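Local coordinates for bucandin (Bungarus candidus, PDB 1F94), which is a three-finger toxin thought to act presynaptically by enhancing acetylcholine release, an activity not yet firmly established, at residues Y25-K30 and T44-W49. Sequence-based numbering, arbitrary orientation. Where two conformers were deposited one is given.
Sequences YKWLNK and TEIDTW
Lys30 reaches across to Asp47 and Thr48 and illustrates how one ammonium group can serve a side chain and a backbone at once. Its NZ donates to Asp47 OD2 at 2.7 Å, a salt bridge, and NZ also donates a hydrogen bond to Thr48 O, 2.7 Å away. Both oxygens are met well out along their C-O bonds; at Thr48 O the C=O...donor angle is 147°, with NZ 27° from the carbonyl plane. An extended chain beyond CG carries the amine that far, and on the way Lys30 CD passes 3.6 Å from Trp49 O. With chi1 of Asp47 at -168°, CG turns away from the backbone N, and OD2 ends up facing the lysine although the side chain sets out in the other direction.

The apolar share is Ile46 CD1, lying obliquely against the outer end of the Trp27 ring, 3.4 Å from CZ3 and 3.5 Å from CH2 in this one of two Trp27 conformers. Strand 51-56 of the third finger lies between strand 46-47, its hairpin partner, and strand 23-29 of the second finger, and the side chains reach across it. Thr48 OG1 is engaged separately, by Asn50 OD1 in the turn and by Val51 N at the start of strand 51-56. With two acceptors, one formally charged, sharing a surface amine, the ammonium form of Lys30 is probably favoured; beside the Trp27-Ile46 touch, it adds a polar link near the fingertips to the pairing through strand 51-56.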
loop_
_atom_site.group_PDB
_atom_site.type_symbol
_atom_site.label_atom_id
_atom_site.label_comp_id
_atom_site.label_asym_id
_atom_site.label_seq_id
_atom_site.Cartn_x
_atom_site.Cartn_y
_atom_site.Cartn_z
ATOM N N TYR A 25 1.475 0.617 -2.532
ATOM C CA TYR A 25 0.548 -0.497 -2.534
ATOM C C TYR A 25 -0.540 -0.236 -1.483
ATOM O O TYR A 25 -0.320 0.411 -0.452
ATOM C CB TYR A 25 1.178 -1.879 -2.374
ATOM C CG TYR A 25 1.976 -2.065 -1.121
ATOM C CD1 TYR A 25 1.376 -2.590 0.032
ATOM C CD2 TYR A 25 3.313 -1.740 -1.044
ATOM C CE1 TYR A 25 2.127 -2.767 1.193
ATOM C CE2 TYR A 25 4.055 -1.917 0.072
ATOM C CZ TYR A 25 3.441 -2.440 1.212
ATOM O OH TYR A 25 4.187 -2.603 2.369
ATOM N N LYS A 26 -1.676 -0.845 -1.723
ATOM C CA LYS A 26 -2.832 -0.875 -0.801
ATOM C C LYS A 26 -3.384 -2.286 -0.908
ATOM O O LYS A 26 -4.171 -2.606 -1.795
ATOM C CB LYS A 26 -3.888 0.123 -1.242
ATOM C CG LYS A 26 -5.066 0.160 -0.296
ATOM C CD LYS A 26 -6.138 1.140 -0.617
ATOM C CE LYS A 26 -6.902 0.995 -1.894
ATOM N NZ LYS A 26 -7.929 2.136 -1.958
ATOM N N TRP A 27 -2.977 -3.096 0.063
ATOM C CA TRP A 27 -3.260 -4.519 0.137
ATOM C C TRP A 27 -4.295 -4.697 1.250
ATOM O O TRP A 27 -4.043 -4.330 2.404
ATOM C CB TRP A 27 -2.020 -5.347 0.313
ATOM C CG TRP A 27 -1.983 -6.825 0.409
ATOM C CD1 TRP A 27 -2.667 -7.639 1.297
ATOM C CD2 TRP A 27 -1.189 -7.725 -0.395
ATOM N NE1 TRP A 27 -2.352 -8.978 1.078
ATOM C CE2 TRP A 27 -1.441 -9.062 0.043
ATOM C CE3 TRP A 27 -0.286 -7.632 -1.428
ATOM C CZ2 TRP A 27 -0.841 -10.180 -0.534
ATOM C CZ3 TRP A 27 0.305 -8.744 -1.985
ATOM C CH2 TRP A 27 0.063 -10.067 -1.540
ATOM N N LEU A 28 -5.409 -5.263 0.940
ATOM C CA LEU A 28 -6.512 -5.427 1.844
ATOM C C LEU A 28 -6.836 -6.910 1.967
ATOM O O LEU A 28 -7.003 -7.593 0.975
ATOM C CB LEU A 28 -7.758 -4.689 1.347
ATOM C CG LEU A 28 -7.484 -3.217 1.009
ATOM C CD1 LEU A 28 -8.727 -2.569 0.360
ATOM C CD2 LEU A 28 -7.039 -2.414 2.195
ATOM N N ASN A 29 -6.969 -7.372 3.230
ATOM C CA ASN A 29 -7.433 -8.740 3.488
ATOM C C ASN A 29 -8.938 -8.714 3.552
ATOM O O ASN A 29 -9.541 -8.040 4.412
ATOM C CB ASN A 29 -6.775 -9.241 4.764
ATOM C CG ASN A 29 -7.094 -10.703 5.002
ATOM O OD1 ASN A 29 -8.250 -11.127 5.054
ATOM N ND2 ASN A 29 -6.053 -11.499 5.142
ATOM N N LYS A 30 -9.587 -9.395 2.649
ATOM C CA LYS A 30 -11.028 -9.359 2.532
ATOM C C LYS A 30 -11.731 -10.100 3.635
ATOM O O LYS A 30 -12.944 -9.957 3.786
ATOM C CB LYS A 30 -11.483 -9.969 1.167
ATOM C CG LYS A 30 -10.963 -9.275 -0.063
ATOM C CD LYS A 30 -11.553 -9.890 -1.328
ATOM C CE LYS A 30 -11.116 -9.191 -2.578
ATOM N NZ LYS A 30 -11.720 -9.791 -3.760
ATOM N N THR A 44 1.875 -6.037 -7.911
ATOM C CA THR A 44 0.969 -6.778 -8.774
ATOM C C THR A 44 -0.461 -6.571 -8.280
ATOM O O THR A 44 -0.702 -6.747 -7.069
ATOM C CB THR A 44 1.311 -8.294 -8.745
ATOM O OG1 THR A 44 2.650 -8.432 -9.144
ATOM C CG2 THR A 44 0.408 -9.058 -9.698
ATOM N N GLU A 45 -1.386 -6.197 -9.100
ATOM C CA GLU A 45 -2.753 -6.092 -8.662
ATOM C C GLU A 45 -3.302 -7.485 -8.419
ATOM O O GLU A 45 -2.939 -8.430 -9.146
ATOM C CB GLU A 45 -3.534 -5.281 -9.681
ATOM C CG GLU A 45 -2.881 -3.891 -9.462
ATOM C CD GLU A 45 -3.801 -2.779 -9.777
ATOM O OE1 GLU A 45 -4.674 -2.964 -10.677
ATOM O OE2 GLU A 45 -3.594 -1.673 -9.258
ATOM N N ILE A 46 -4.106 -7.567 -7.368
ATOM C CA ILE A 46 -4.688 -8.845 -6.929
ATOM C C ILE A 46 -6.155 -8.640 -6.607
ATOM O O ILE A 46 -6.553 -7.601 -6.017
ATOM C CB ILE A 46 -3.949 -9.414 -5.665
ATOM C CG1 ILE A 46 -2.463 -9.516 -5.874
ATOM C CG2 ILE A 46 -4.566 -10.714 -5.206
ATOM C CD1 ILE A 46 -1.656 -9.751 -4.602
ATOM N N ASP A 47 -6.999 -9.596 -6.992
ATOM C CA ASP A 47 -8.412 -9.559 -6.620
ATOM C C ASP A 47 -8.866 -10.999 -6.487
ATOM O O ASP A 47 -9.569 -11.553 -7.338
ATOM C CB ASP A 47 -9.214 -8.786 -7.635
ATOM C CG ASP A 47 -10.632 -8.427 -7.228
ATOM O OD1 ASP A 47 -11.441 -8.091 -8.098
ATOM O OD2 ASP A 47 -11.015 -8.435 -6.010
ATOM N N THR A 48 -8.606 -11.643 -5.374
ATOM C CA THR A 48 -8.925 -13.027 -5.096
ATOM C C THR A 48 -9.950 -13.157 -3.991
ATOM O O THR A 48 -10.410 -12.158 -3.452
ATOM C CB THR A 48 -7.649 -13.837 -4.772
ATOM O OG1 THR A 48 -7.129 -13.242 -3.613
ATOM C CG2 THR A 48 -6.601 -13.790 -5.849
ATOM N N TRP A 49 -10.242 -14.379 -3.577
ATOM C CA TRP A 49 -11.229 -14.572 -2.539
ATOM C C TRP A 49 -10.820 -13.837 -1.250
ATOM O O TRP A 49 -11.694 -13.396 -0.487
ATOM C CB TRP A 49 -11.438 -16.083 -2.260
ATOM C CG TRP A 49 -10.280 -16.720 -1.543
ATOM C CD1 TRP A 49 -9.114 -17.211 -2.050
ATOM C CD2 TRP A 49 -10.182 -16.940 -0.115
ATOM N NE1 TRP A 49 -8.325 -17.709 -1.066
ATOM C CE2 TRP A 49 -8.938 -17.548 0.114
ATOM C CE3 TRP A 49 -11.032 -16.660 0.941
ATOM C CZ2 TRP A 49 -8.512 -17.882 1.382
ATOM C CZ3 TRP A 49 -10.595 -17.016 2.216
ATOM C CH2 TRP A 49 -9.369 -17.613 2.398
#